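Local coordinates for lactococcal phage P2 ORF15 (Lactococcus phage p2, PDB 2WZP), which probably serves as the distal tail (Dit) protein, the hub component of the host-binding baseplate at the tip of the phage tail, at residues M[162-173]-M[313-324]. Sequence-based numbering, arbitrary orientation.
Sequences TKWYTYENLTFD and SKAEFKIKRKAD
An antiparallel strand pair at the margin of the C-terminal Dit sheet joins 165-173, outermost within the chain, to 314-322, with Glu168, Leu170 and Phe172 facing Ile319, Phe317 and Ala315. Each of these three hydrogen-bonded pairs exchanges two N-H...O bonds, the straightest from Phe172 N to Ala315 O (2.9 Å, 175° at the hydrogen). On the face these side chains share, Phe172 turns its CE2 edge to a face of Phe317, 3.5 Å from CG and offset toward the rim, a T-shaped stack with planes at 81°; Met307 of strand 305-310 touches both side chains. Leu170 CD1 meets Ile319 CD1. Farther along, the extended Glu168 chain brings OE2 to the guanidinium edge of Arg321, 2.8 Å from NH2, in a salt bridge whose hydrogen bond is bent and weak. On the other face two lysines lie over tyrosines. Lys318, with CG anti to its backbone N (chi1 -168°) and the chain straight beyond, sets CE over the centre of the Tyr167 ring, and NZ makes a cation-pi contact 4.1 Å from the centroid before reaching Asp40. Lys320 bends at chi3 across one face of Tyr165, CE 4.0 Å from the ring centroid; its NZ and Tyr165 OH both end on Asp134 of strand 130-140, which ties this corner to the N-terminal sheet. Farther along this face, Thr171 OG1 donates to Glu316 OE2 (2.6 Å) from above the carboxylate plane. At the corner where the chain leaves the N-terminal sheet, Trp164 and Tyr165 form a G1 beta bulge opposite Tyr132. The whole is an edge antiparallel strand pair in which the first and last strands of the six-stranded sheet, in chain order, lie side by side.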
loop_
_atom_site.group_PDB
_atom_site.type_symbol
_atom_site.label_atom_id
_atom_site.label_comp_id
_atom_site.label_asym_id
_atom_site.label_seq_id
_atom_site.Cartn_x
_atom_site.Cartn_y
_atom_site.Cartn_z
ATOM N N THR M 162 -17.271 -14.870 31.202
ATOM C CA THR M 162 -16.606 -14.723 32.498
ATOM C C THR M 162 -15.130 -14.815 32.270
ATOM O O THR M 162 -14.635 -15.888 32.038
ATOM C CB THR M 162 -17.172 -15.777 33.451
ATOM O OG1 THR M 162 -18.544 -15.472 33.685
ATOM C CG2 THR M 162 -16.502 -15.762 34.757
ATOM N N LYS M 163 -14.438 -13.686 32.240
ATOM C CA LYS M 163 -13.019 -13.737 31.963
ATOM C C LYS M 163 -12.124 -13.593 33.158
ATOM O O LYS M 163 -12.055 -12.560 33.792
ATOM C CB LYS M 163 -12.606 -12.763 30.878
ATOM C CG LYS M 163 -11.235 -13.009 30.378
ATOM C CD LYS M 163 -10.861 -11.944 29.446
ATOM C CE LYS M 163 -9.415 -11.688 29.455
ATOM N NZ LYS M 163 -9.187 -10.336 28.968
ATOM N N TRP M 164 -11.443 -14.705 33.387
ATOM C CA TRP M 164 -10.507 -15.000 34.442
ATOM C C TRP M 164 -11.181 -15.284 35.779
ATOM O O TRP M 164 -11.681 -14.420 36.448
ATOM C CB TRP M 164 -9.383 -13.996 34.510
ATOM C CG TRP M 164 -8.597 -13.842 33.240
ATOM C CD1 TRP M 164 -7.924 -12.751 32.858
ATOM C CD2 TRP M 164 -8.433 -14.792 32.192
ATOM N NE1 TRP M 164 -7.340 -12.945 31.659
ATOM C CE2 TRP M 164 -7.639 -14.198 31.223
ATOM C CE3 TRP M 164 -8.884 -16.087 31.978
ATOM C CZ2 TRP M 164 -7.284 -14.843 30.063
ATOM C CZ3 TRP M 164 -8.529 -16.720 30.835
ATOM C CH2 TRP M 164 -7.742 -16.103 29.888
ATOM N N TYR M 165 -11.287 -16.570 36.068
ATOM C CA TYR M 165 -11.835 -17.054 37.304
ATOM C C TYR M 165 -11.122 -18.323 37.711
ATOM O O TYR M 165 -10.394 -18.925 36.921
ATOM C CB TYR M 165 -13.369 -17.252 37.214
ATOM C CG TYR M 165 -13.857 -18.458 36.441
ATOM C CD1 TYR M 165 -13.990 -19.702 37.057
ATOM C CD2 TYR M 165 -14.224 -18.349 35.106
ATOM C CE1 TYR M 165 -14.463 -20.805 36.357
ATOM C CE2 TYR M 165 -14.693 -19.445 34.394
ATOM C CZ TYR M 165 -14.829 -20.668 35.024
ATOM O OH TYR M 165 -15.275 -21.751 34.297
ATOM N N THR M 166 -11.323 -18.693 38.968
ATOM C CA THR M 166 -10.889 -19.904 39.634
ATOM C C THR M 166 -12.017 -20.234 40.565
ATOM O O THR M 166 -12.840 -19.360 40.884
ATOM C CB THR M 166 -9.563 -19.751 40.420
ATOM O OG1 THR M 166 -9.685 -18.750 41.416
ATOM C CG2 THR M 166 -8.373 -19.478 39.536
ATOM N N TYR M 167 -12.060 -21.487 41.012
ATOM C CA TYR M 167 -13.074 -21.894 41.960
ATOM C C TYR M 167 -12.442 -22.042 43.293
ATOM O O TYR M 167 -11.296 -22.493 43.416
ATOM C CB TYR M 167 -13.760 -23.199 41.539
ATOM C CG TYR M 167 -14.841 -23.038 40.490
ATOM C CD1 TYR M 167 -15.988 -22.291 40.752
ATOM C CD2 TYR M 167 -14.757 -23.701 39.264
ATOM C CE1 TYR M 167 -16.986 -22.139 39.791
ATOM C CE2 TYR M 167 -15.776 -23.600 38.316
ATOM C CZ TYR M 167 -16.881 -22.802 38.579
ATOM O OH TYR M 167 -17.907 -22.697 37.679
ATOM N N GLU M 168 -13.188 -21.654 44.309
ATOM C CA GLU M 168 -12.766 -21.798 45.692
ATOM C C GLU M 168 -13.886 -22.492 46.415
ATOM O O GLU M 168 -15.026 -22.024 46.413
ATOM C CB GLU M 168 -12.457 -20.432 46.320
ATOM C CG GLU M 168 -11.905 -20.516 47.737
ATOM C CD GLU M 168 -11.797 -19.206 48.497
ATOM O OE1 GLU M 168 -11.209 -19.227 49.602
ATOM O OE2 GLU M 168 -12.301 -18.165 48.008
ATOM N N ASN M 169 -13.556 -23.592 47.061
ATOM C CA ASN M 169 -14.514 -24.377 47.857
ATOM C C ASN M 169 -14.338 -24.056 49.325
ATOM O O ASN M 169 -13.218 -24.088 49.821
ATOM C CB ASN M 169 -14.360 -25.850 47.555
ATOM C CG ASN M 169 -14.932 -26.190 46.195
ATOM O OD1 ASN M 169 -16.054 -26.668 46.088
ATOM N ND2 ASN M 169 -14.231 -25.858 45.109
ATOM N N LEU M 170 -15.411 -23.584 49.969
ATOM C CA LEU M 170 -15.442 -23.192 51.379
ATOM C C LEU M 170 -16.634 -23.810 52.096
ATOM O O LEU M 170 -17.756 -23.792 51.584
ATOM C CB LEU M 170 -15.552 -21.668 51.531
ATOM C CG LEU M 170 -14.425 -20.766 51.033
ATOM C CD1 LEU M 170 -14.752 -19.327 51.309
ATOM C CD2 LEU M 170 -13.103 -21.106 51.708
ATOM N N THR M 171 -16.391 -24.314 53.302
ATOM C CA THR M 171 -17.395 -24.892 54.189
ATOM C C THR M 171 -17.552 -23.983 55.408
ATOM O O THR M 171 -16.554 -23.562 55.997
ATOM C CB THR M 171 -16.968 -26.293 54.654
ATOM O OG1 THR M 171 -16.614 -27.085 53.530
ATOM C CG2 THR M 171 -18.052 -26.991 55.441
ATOM N N PHE M 172 -18.803 -23.689 55.778
ATOM C CA PHE M 172 -19.138 -22.895 56.951
ATOM C C PHE M 172 -19.948 -23.789 57.877
ATOM O O PHE M 172 -20.899 -24.423 57.422
ATOM C CB PHE M 172 -19.907 -21.636 56.553
ATOM C CG PHE M 172 -19.323 -20.956 55.344
ATOM C CD1 PHE M 172 -18.139 -20.231 55.438
ATOM C CD2 PHE M 172 -19.968 -21.020 54.113
ATOM C CE1 PHE M 172 -17.589 -19.615 54.310
ATOM C CE2 PHE M 172 -19.442 -20.375 52.995
ATOM C CZ PHE M 172 -18.245 -19.688 53.096
ATOM N N ASP M 173 -19.511 -23.911 59.139
ATOM C CA ASP M 173 -20.151 -24.761 60.138
ATOM C C ASP M 173 -20.554 -23.946 61.353
ATOM O O ASP M 173 -19.718 -23.254 61.924
ATOM C CB ASP M 173 -19.184 -25.863 60.591
ATOM C CG ASP M 173 -19.160 -27.087 59.712
ATOM O OD1 ASP M 173 -19.975 -28.002 59.953
ATOM O OD2 ASP M 173 -18.260 -27.178 58.856
ATOM N N SER M 313 -27.159 -25.012 59.905
ATOM C CA SER M 313 -26.208 -25.774 60.681
ATOM C C SER M 313 -24.863 -25.799 59.948
ATOM O O SER M 313 -23.814 -25.840 60.573
ATOM C CB SER M 313 -26.733 -27.179 60.930
ATOM O OG SER M 313 -27.006 -27.846 59.711
ATOM N N LYS M 314 -24.907 -25.748 58.615
ATOM C CA LYS M 314 -23.769 -25.838 57.706
ATOM C C LYS M 314 -24.165 -25.240 56.350
ATOM O O LYS M 314 -25.355 -25.185 56.013
ATOM C CB LYS M 314 -23.422 -27.340 57.525
ATOM C CG LYS M 314 -22.044 -27.655 56.941
ATOM C CD LYS M 314 -21.883 -29.154 56.671
ATOM C CE LYS M 314 -20.458 -29.629 56.838
ATOM N NZ LYS M 314 -20.249 -31.008 56.308
ATOM N N ALA M 315 -23.156 -24.818 55.579
ATOM C CA ALA M 315 -23.258 -24.311 54.208
ATOM C C ALA M 315 -21.979 -24.695 53.479
ATOM O O ALA M 315 -20.884 -24.597 54.043
ATOM C CB ALA M 315 -23.435 -22.799 54.191
ATOM N N GLU M 316 -22.112 -25.175 52.245
ATOM C CA GLU M 316 -20.985 -25.568 51.408
ATOM C C GLU M 316 -21.068 -24.701 50.173
ATOM O O GLU M 316 -22.056 -24.751 49.446
ATOM C CB GLU M 316 -21.074 -27.059 51.045
ATOM C CG GLU M 316 -20.890 -27.977 52.239
ATOM C CD GLU M 316 -19.512 -28.569 52.448
ATOM O OE1 GLU M 316 -19.422 -29.671 53.033
ATOM O OE2 GLU M 316 -18.522 -27.937 52.018
ATOM N N PHE M 317 -20.043 -23.880 49.976
ATOM C CA PHE M 317 -19.929 -22.948 48.856
ATOM C C PHE M 317 -18.886 -23.355 47.815
ATOM O O PHE M 317 -17.878 -23.995 48.135
ATOM C CB PHE M 317 -19.605 -21.544 49.400
ATOM C CG PHE M 317 -20.782 -20.666 49.758
ATOM C CD1 PHE M 317 -20.789 -19.319 49.427
ATOM C CD2 PHE M 317 -21.881 -21.185 50.436
ATOM C CE1 PHE M 317 -21.857 -18.504 49.780
ATOM C CE2 PHE M 317 -22.970 -20.378 50.752
ATOM C CZ PHE M 317 -22.955 -19.047 50.406
ATOM N N LYS M 318 -19.138 -22.950 46.568
ATOM C CA LYS M 318 -18.245 -23.029 45.410
ATOM C C LYS M 318 -18.274 -21.624 44.840
ATOM O O LYS M 318 -19.278 -21.205 44.260
ATOM C CB LYS M 318 -18.698 -24.070 44.388
ATOM C CG LYS M 318 -17.641 -24.373 43.341
ATOM C CD LYS M 318 -18.187 -25.297 42.278
ATOM C CE LYS M 318 -17.088 -25.688 41.342
ATOM N NZ LYS M 318 -17.546 -26.598 40.272
ATOM N N ILE M 319 -17.243 -20.852 45.164
ATOM C CA ILE M 319 -17.126 -19.444 44.787
ATOM C C ILE M 319 -16.365 -19.288 43.517
ATOM O O ILE M 319 -15.334 -19.933 43.336
ATOM C CB ILE M 319 -16.516 -18.652 45.949
ATOM C CG1 ILE M 319 -17.429 -18.743 47.195
ATOM C CG2 ILE M 319 -16.252 -17.209 45.563
ATOM C CD1 ILE M 319 -16.779 -19.158 48.357
ATOM N N LYS M 320 -16.894 -18.434 42.619
ATOM C CA LYS M 320 -16.269 -18.140 41.349
ATOM C C LYS M 320 -15.494 -16.854 41.561
ATOM O O LYS M 320 -16.061 -15.760 41.487
ATOM C CB LYS M 320 -17.310 -18.041 40.224
ATOM C CG LYS M 320 -16.706 -18.329 38.873
ATOM C CD LYS M 320 -17.605 -17.879 37.734
ATOM C CE LYS M 320 -18.164 -18.992 36.879
ATOM N NZ LYS M 320 -19.072 -18.435 35.855
ATOM N N ARG M 321 -14.194 -16.997 41.900
ATOM C CA ARG M 321 -13.278 -15.868 42.156
ATOM C C ARG M 321 -13.007 -15.088 40.875
ATOM O O ARG M 321 -13.077 -15.672 39.816
ATOM C CB ARG M 321 -11.985 -16.364 42.801
ATOM C CG ARG M 321 -12.232 -17.068 44.135
ATOM C CD ARG M 321 -10.990 -17.382 44.908
ATOM N NE ARG M 321 -10.142 -16.241 45.207
ATOM C CZ ARG M 321 -9.674 -15.959 46.415
ATOM N NH1 ARG M 321 -8.875 -14.916 46.594
ATOM N NH2 ARG M 321 -9.972 -16.736 47.452
ATOM N N LYS M 322 -12.746 -13.780 40.956
ATOM C CA LYS M 322 -12.623 -12.890 39.799
ATOM C C LYS M 322 -11.276 -12.190 39.706
ATOM O O LYS M 322 -10.743 -11.746 40.720
ATOM C CB LYS M 322 -13.775 -11.854 39.875
ATOM C CG LYS M 322 -13.817 -10.728 38.821
ATOM C CD LYS M 322 -15.087 -9.932 38.972
ATOM C CE LYS M 322 -15.428 -9.060 37.806
ATOM N NZ LYS M 322 -14.945 -7.689 38.003
ATOM N N ALA M 323 -10.757 -12.041 38.472
ATOM C CA ALA M 323 -9.543 -11.315 38.127
ATOM C C ALA M 323 -9.767 -10.773 36.734
ATOM O O ALA M 323 -9.885 -11.562 35.808
ATOM C CB ALA M 323 -8.348 -12.245 38.152
ATOM N N ASP M 324 -9.880 -9.451 36.569
ATOM C CA ASP M 324 -10.143 -8.867 35.240
ATOM C C ASP M 324 -8.937 -9.022 34.294
ATOM O O ASP M 324 -9.105 -9.087 33.063
ATOM C CB ASP M 324 -10.528 -7.362 35.350
ATOM C CG ASP M 324 -11.737 -7.023 36.195
ATOM O OD1 ASP M 324 -11.735 -5.936 36.809
ATOM O OD2 ASP M 324 -12.722 -7.806 36.168
HETATM O O HOH W 1 -13.709 -9.635 34.200
HETATM O O HOH W 2 -22.068 -28.197 61.912
#